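Local coordinates for hypothetical protein AF1704 (Archaeoglobus fulgidus, PDB 1ZBM) that probably converts cyclic dehypoxanthinylfutalosinate into 1,4-dihydroxy-6-naphthoate and dihydroxyacetone, a lyase step of menaquinone biosynthesis, at residues A[35-40]-A[194-199]; A[77-82]-A[202-207]. All coordinates share one frame; numbering follows the deposited sequence.

Overall arrangement
Both interactions hang on helix 194-213: interaction 1 uses its first turns and interaction 2 its middle. The helix lies against a five-stranded mixed sheet whose outermost strands within the chain are 39-44 and 76-86. Interaction 1 joins it to the entry of strand 39-44, interaction 2 to the broken strand 76-86, so one helix touches segments belonging to both outermost strands. The centres lie about 11 Å apart. Along the chain the order is 35-40, 77-82, 194-199, 202-207, and the two pairings cross. They also meet directly: Arg202 reaches Asp35 O, and Arg77 reaches Gln197. Both lie away from the predicted catalytic and substrate-binding residues.

Interaction 1 of 2, residues A[35-40]-A[194-199]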
loop_
_atom_site.group_PDB
_atom_site.type_symbol
_atom_site.label_atom_id
_atom_site.label_comp_id
_atom_site.label_asym_id
_atom_site.label_seq_id
_atom_site.Cartn_x
_atom_site.Cartn_y
_atom_site.Cartn_z
ATOM N N ASP A 35 6.104 -4.443 -23.840
ATOM C CA ASP A 35 6.408 -3.625 -25.004
ATOM C C ASP A 35 5.712 -2.268 -24.921
ATOM O O ASP A 35 4.486 -2.190 -24.921
ATOM C CB ASP A 35 5.984 -4.360 -26.280
ATOM C CG ASP A 35 6.677 -3.828 -27.514
ATOM O OD1 ASP A 35 7.930 -3.883 -27.560
ATOM O OD2 ASP A 35 5.974 -3.359 -28.438
ATOM N N THR A 36 6.504 -1.201 -24.852
ATOM C CA THR A 36 5.973 0.155 -24.759
ATOM C C THR A 36 6.911 1.186 -25.362
ATOM O O THR A 36 8.120 0.990 -25.359
ATOM C CB THR A 36 5.729 0.559 -23.295
ATOM O OG1 THR A 36 5.357 1.942 -23.241
ATOM C CG2 THR A 36 6.995 0.358 -22.475
ATOM N N TRP A 37 6.350 2.282 -25.870
ATOM C CA TRP A 37 7.168 3.346 -26.439
ATOM C C TRP A 37 7.613 4.329 -25.358
ATOM O O TRP A 37 8.335 5.276 -25.645
ATOM C CB TRP A 37 6.420 4.102 -27.536
ATOM C CG TRP A 37 5.042 4.558 -27.154
ATOM C CD1 TRP A 37 3.876 3.860 -27.306
ATOM C CD2 TRP A 37 4.685 5.809 -26.550
ATOM N NE1 TRP A 37 2.816 4.599 -26.839
ATOM C CE2 TRP A 37 3.282 5.799 -26.379
ATOM C CE3 TRP A 37 5.409 6.939 -26.154
ATOM C CZ2 TRP A 37 2.592 6.874 -25.809
ATOM C CZ3 TRP A 37 4.723 8.008 -25.588
ATOM C CH2 TRP A 37 3.325 7.969 -25.428
ATOM N N LEU A 38 7.184 4.093 -24.120
ATOM C CA LEU A 38 7.557 4.945 -23.001
ATOM C C LEU A 38 8.953 4.589 -22.497
ATOM O O LEU A 38 9.285 3.415 -22.362
ATOM C CB LEU A 38 6.564 4.781 -21.848
ATOM C CG LEU A 38 5.185 5.428 -21.950
ATOM C CD1 LEU A 38 4.321 4.960 -20.782
ATOM C CD2 LEU A 38 5.318 6.946 -21.934
ATOM N N GLU A 39 9.766 5.605 -22.224
ATOM C CA GLU A 39 11.116 5.405 -21.697
ATOM C C GLU A 39 10.982 5.586 -20.181
ATOM O O GLU A 39 11.101 6.695 -19.664
ATOM C CB GLU A 39 12.056 6.453 -22.294
ATOM C CG GLU A 39 13.545 6.226 -22.033
ATOM C CD GLU A 39 14.413 7.287 -22.715
ATOM O OE1 GLU A 39 14.319 7.431 -23.960
ATOM O OE2 GLU A 39 15.195 7.967 -22.014
ATOM N N ILE A 40 10.738 4.484 -19.481
ATOM C CA ILE A 40 10.529 4.507 -18.041
ATOM C C ILE A 40 11.767 4.377 -17.164
ATOM O O ILE A 40 12.647 3.547 -17.411
ATOM C CB ILE A 40 9.539 3.393 -17.632
ATOM C CG1 ILE A 40 8.242 3.537 -18.439
ATOM C CG2 ILE A 40 9.265 3.445 -16.147
ATOM C CD1 ILE A 40 7.365 2.308 -18.422
ATOM N N VAL A 194 -2.925 12.727 -22.516
ATOM C CA VAL A 194 -3.861 11.616 -22.567
ATOM C C VAL A 194 -3.115 10.413 -23.139
ATOM O O VAL A 194 -3.333 9.262 -22.733
ATOM C CB VAL A 194 -5.081 11.977 -23.459
ATOM C CG1 VAL A 194 -5.985 10.767 -23.642
ATOM C CG2 VAL A 194 -5.865 13.117 -22.817
ATOM N N GLU A 195 -2.208 10.700 -24.065
ATOM C CA GLU A 195 -1.386 9.686 -24.737
ATOM C C GLU A 195 -0.590 8.886 -23.700
ATOM O O GLU A 195 -0.660 7.657 -23.659
ATOM C CB GLU A 195 -0.431 10.402 -25.700
ATOM C CG GLU A 195 -0.015 9.632 -26.933
ATOM C CD GLU A 195 0.685 10.537 -27.935
ATOM O OE1 GLU A 195 1.715 11.159 -27.574
ATOM O OE2 GLU A 195 0.208 10.637 -29.089
ATOM N N VAL A 196 0.171 9.598 -22.874
ATOM C CA VAL A 196 0.972 8.962 -21.836
ATOM C C VAL A 196 0.082 8.263 -20.803
ATOM O O VAL A 196 0.419 7.183 -20.313
ATOM C CB VAL A 196 1.884 9.992 -21.122
ATOM C CG1 VAL A 196 2.588 9.347 -19.924
ATOM C CG2 VAL A 196 2.920 10.524 -22.104
ATOM N N GLN A 197 -1.053 8.869 -20.473
ATOM C CA GLN A 197 -1.952 8.262 -19.496
ATOM C C GLN A 197 -2.441 6.889 -19.947
ATOM O O GLN A 197 -2.349 5.910 -19.200
ATOM C CB GLN A 197 -3.168 9.150 -19.243
ATOM C CG GLN A 197 -2.886 10.446 -18.520
ATOM C CD GLN A 197 -4.138 11.316 -18.418
ATOM O OE1 GLN A 197 -5.181 10.860 -17.949
ATOM N NE2 GLN A 197 -4.038 12.572 -18.858
ATOM N N GLU A 198 -2.946 6.805 -21.172
ATOM C CA GLU A 198 -3.466 5.541 -21.675
ATOM C C GLU A 198 -2.373 4.507 -21.867
ATOM O O GLU A 198 -2.550 3.329 -21.544
ATOM C CB GLU A 198 -4.200 5.756 -22.999
ATOM C CG GLU A 198 -5.121 4.596 -23.371
ATOM C CD GLU A 198 -6.389 4.544 -22.529
ATOM O OE1 GLU A 198 -6.761 3.430 -22.070
ATOM O OE2 GLU A 198 -7.022 5.613 -22.343
ATOM N N GLU A 199 -1.232 4.948 -22.383
ATOM C CA GLU A 199 -0.119 4.038 -22.627
ATOM C C GLU A 199 0.383 3.393 -21.354
ATOM O O GLU A 199 0.564 2.178 -21.294
ATOM C CB GLU A 199 1.032 4.782 -23.308
ATOM C CG GLU A 199 2.203 3.893 -23.687
ATOM C CD GLU A 199 1.775 2.716 -24.553
ATOM O OE1 GLU A 199 0.830 2.866 -25.348
ATOM O OE2 GLU A 199 2.398 1.646 -24.443
#
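Glu199 fills the angle between Thr36, Trp37 and Leu38. Its OE2 accepts a 3.2 Å hydrogen bond from Thr36 OG1, taken on the anti side and 21° out of the carboxylate plane; OE2 also forms a salt bridge with Arg202. CG sits over one face of the Trp37 indole, 3.1 Å above the plane and offset toward the rim, while OE1 lies 3.0 Å from Trp37 NE1. On another flank, Leu38 CD1 packs 3.8 Å from Glu199 CG. The chain leaves the helix with CG anti to the backbone N (chi1 -176°) and then bends at chi2, which carries the carboxylate round to Thr36. Farther along the indole, CH2 meets Val196 CG2 at 4.2 Å and CZ2 meets Glu195 CG at 4.0 Å. Replacing Glu199 with an alanine would probably leave Arg202 without that charge and uncover part of the indole face. In the next shell, Thr36 OG1 also accepts from Leu38 N at 3.0 Å, while His7 stacks on Trp37. That second bond to Thr36 makes an ST turn, here leading into edge strand 39-44 of an alpha/beta domain whose sheet is packed against helix 194-213.

Interaction 2 of 2, residues A[77-82]-A[202-207]; sequences RILSAG and RAMRES
Helix-on-sheet packing brings helix 194-213 against the broken edge strand 76-86 of the five-stranded sheet, in a family placed with the periplasmic binding protein-like folds. Ala81 makes the closest backbone approach, its CA 6.1 Å from that of Arg205, and its methyl points toward the helix. There CB rests between two neighbouring side chains, 3.8 Å from Arg205 CG and 4.0 Å from CG of Met204, which is selenomethionine in this crystal. A methyl is small enough to let the helix come this near.

Met204 sends CG off anti to its backbone N (chi1 -169°) and then bends at chi2 and chi3. The first part of the chain therefore lies by Ala81, with CG also 4.0 Å from Ala81 O, while the side chain makes further contacts with Met25 and Phe26 of helix 20-30. Leu79, two residues before Ala81, also joins, its CD2 a looser 4.5 Å from Met204 CG.

Arg205 takes the other course. It runs extended from CG to NE, past the Ala81 methyl, until NH2 comes 3.7 Å from Ser80 CB. The guanidinium is tied beyond the two segments: NE donates to Tyr247 O, and NH2 makes a weak hydrogen bond to Asn248 OD1. Ser80 and Gly82 make backbone hydrogen bonds to Met249 and Thr246, so residues 246-249 hold both the 77-82 backbone and the Arg205 end.

Chemically, the join between 77-82 and 202-207 is mostly packing of aliphatic carbon, with Arg205 NH2 against Ser80 CB as the exception: the Arg205 CG methylene serves as apolar surface while NE and NH2 find their acceptors in 247-248. Its hold therefore probably rests on fit, and the bond from NE to Tyr247 O is likely to limit how Arg205 can swing.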
loop_
_atom_site.group_PDB
_atom_site.type_symbol
_atom_site.label_atom_id
_atom_site.label_comp_id
_atom_site.label_asym_id
_atom_site.label_seq_id
_atom_site.Cartn_x
_atom_site.Cartn_y
_atom_site.Cartn_z
ATOM N N ARG A 77 -4.214 12.022 -9.986
ATOM C CA ARG A 77 -5.497 11.332 -10.091
ATOM C C ARG A 77 -5.206 9.846 -9.935
ATOM O O ARG A 77 -4.087 9.396 -10.192
ATOM C CB ARG A 77 -6.190 11.596 -11.424
ATOM C CG ARG A 77 -5.691 10.790 -12.589
ATOM C CD ARG A 77 -6.606 11.006 -13.778
ATOM N NE ARG A 77 -6.056 10.437 -15.000
ATOM C CZ ARG A 77 -5.982 9.136 -15.255
ATOM N NH1 ARG A 77 -6.427 8.252 -14.365
ATOM N NH2 ARG A 77 -5.469 8.722 -16.408
ATOM N N ILE A 78 -6.205 9.087 -9.504
ATOM C CA ILE A 78 -6.025 7.662 -9.293
ATOM C C ILE A 78 -5.984 6.885 -10.593
ATOM O O ILE A 78 -6.856 7.037 -11.448
ATOM C CB ILE A 78 -7.139 7.079 -8.422
ATOM C CG1 ILE A 78 -7.263 7.892 -7.128
ATOM C CG2 ILE A 78 -6.811 5.629 -8.082
ATOM C CD1 ILE A 78 -8.575 7.676 -6.391
ATOM N N LEU A 79 -4.955 6.058 -10.754
ATOM C CA LEU A 79 -4.831 5.245 -11.967
ATOM C C LEU A 79 -5.682 3.984 -11.782
ATOM O O LEU A 79 -5.689 3.387 -10.712
ATOM C CB LEU A 79 -3.367 4.886 -12.189
ATOM C CG LEU A 79 -3.026 4.383 -13.579
ATOM C CD1 LEU A 79 -3.127 5.518 -14.609
ATOM C CD2 LEU A 79 -1.594 3.830 -13.538
ATOM N N SER A 80 -6.397 3.567 -12.816
ATOM C CA SER A 80 -7.258 2.395 -12.673
ATOM C C SER A 80 -6.530 1.118 -12.248
ATOM O O SER A 80 -7.134 0.248 -11.633
ATOM C CB SER A 80 -8.022 2.152 -13.970
ATOM O OG SER A 80 -8.783 3.317 -14.315
ATOM N N ALA A 81 -5.237 1.024 -12.544
ATOM C CA ALA A 81 -4.447 -0.150 -12.201
ATOM C C ALA A 81 -3.301 0.146 -11.236
ATOM O O ALA A 81 -2.673 1.208 -11.298
ATOM C CB ALA A 81 -3.888 -0.781 -13.472
ATOM N N GLY A 82 -3.021 -0.812 -10.356
ATOM C CA GLY A 82 -1.937 -0.651 -9.408
ATOM C C GLY A 82 -2.360 -0.585 -7.959
ATOM O O GLY A 82 -1.524 -0.734 -7.071
ATOM N N ARG A 202 -1.960 0.880 -19.965
ATOM C CA ARG A 202 -1.870 -0.362 -20.736
ATOM C C ARG A 202 -0.678 -1.197 -20.288
ATOM O O ARG A 202 -0.801 -2.402 -20.079
ATOM C CB ARG A 202 -1.739 -0.061 -22.238
ATOM C CG ARG A 202 -1.724 -1.318 -23.130
ATOM C CD ARG A 202 -1.469 -0.979 -24.603
ATOM N NE ARG A 202 -0.078 -0.556 -24.808
ATOM C CZ ARG A 202 0.965 -1.384 -24.780
ATOM N NH1 ARG A 202 0.782 -2.681 -24.569
ATOM N NH2 ARG A 202 2.190 -0.913 -24.935
ATOM N N ALA A 203 0.475 -0.553 -20.132
ATOM C CA ALA A 203 1.677 -1.253 -19.720
ATOM C C ALA A 203 1.546 -1.754 -18.295
ATOM O O ALA A 203 2.040 -2.831 -17.957
ATOM C CB ALA A 203 2.883 -0.338 -19.837
HETATM N N MSE A 204 0.879 -0.968 -17.456
HETATM C CA MSE A 204 0.703 -1.333 -16.054
HETATM C C MSE A 204 -0.158 -2.582 -15.939
HETATM O O MSE A 204 0.184 -3.516 -15.212
HETATM C CB MSE A 204 0.060 -0.170 -15.285
HETATM C CG MSE A 204 0.080 -0.330 -13.772
HETATM SE SE MSE A 204 1.859 -0.329 -12.965
HETATM C CE MSE A 204 1.968 -2.190 -12.384
ATOM N N ARG A 205 -1.273 -2.600 -16.663
ATOM C CA ARG A 205 -2.181 -3.751 -16.641
ATOM C C ARG A 205 -1.499 -5.011 -17.144
ATOM O O ARG A 205 -1.667 -6.094 -16.579
ATOM C CB ARG A 205 -3.413 -3.472 -17.496
ATOM C CG ARG A 205 -4.403 -2.570 -16.815
ATOM C CD ARG A 205 -5.604 -2.302 -17.687
ATOM N NE ARG A 205 -6.669 -1.688 -16.897
ATOM C CZ ARG A 205 -7.597 -0.882 -17.390
ATOM N NH1 ARG A 205 -7.600 -0.581 -18.682
ATOM N NH2 ARG A 205 -8.515 -0.380 -16.586
ATOM N N GLU A 206 -0.718 -4.864 -18.205
ATOM C CA GLU A 206 -0.030 -6.007 -18.754
ATOM C C GLU A 206 0.950 -6.580 -17.750
ATOM O O GLU A 206 1.081 -7.800 -17.629
ATOM C CB GLU A 206 0.717 -5.624 -20.022
ATOM C CG GLU A 206 1.256 -6.829 -20.763
ATOM C CD GLU A 206 1.954 -6.454 -22.039
ATOM O OE1 GLU A 206 1.362 -5.685 -22.836
ATOM O OE2 GLU A 206 3.090 -6.937 -22.251
ATOM N N SER A 207 1.640 -5.713 -17.018
ATOM C CA SER A 207 2.621 -6.193 -16.049
ATOM C C SER A 207 1.972 -7.002 -14.917
ATOM O O SER A 207 2.528 -8.003 -14.449
ATOM C CB SER A 207 3.416 -5.014 -15.477
ATOM O OG SER A 207 4.591 -5.477 -14.822
#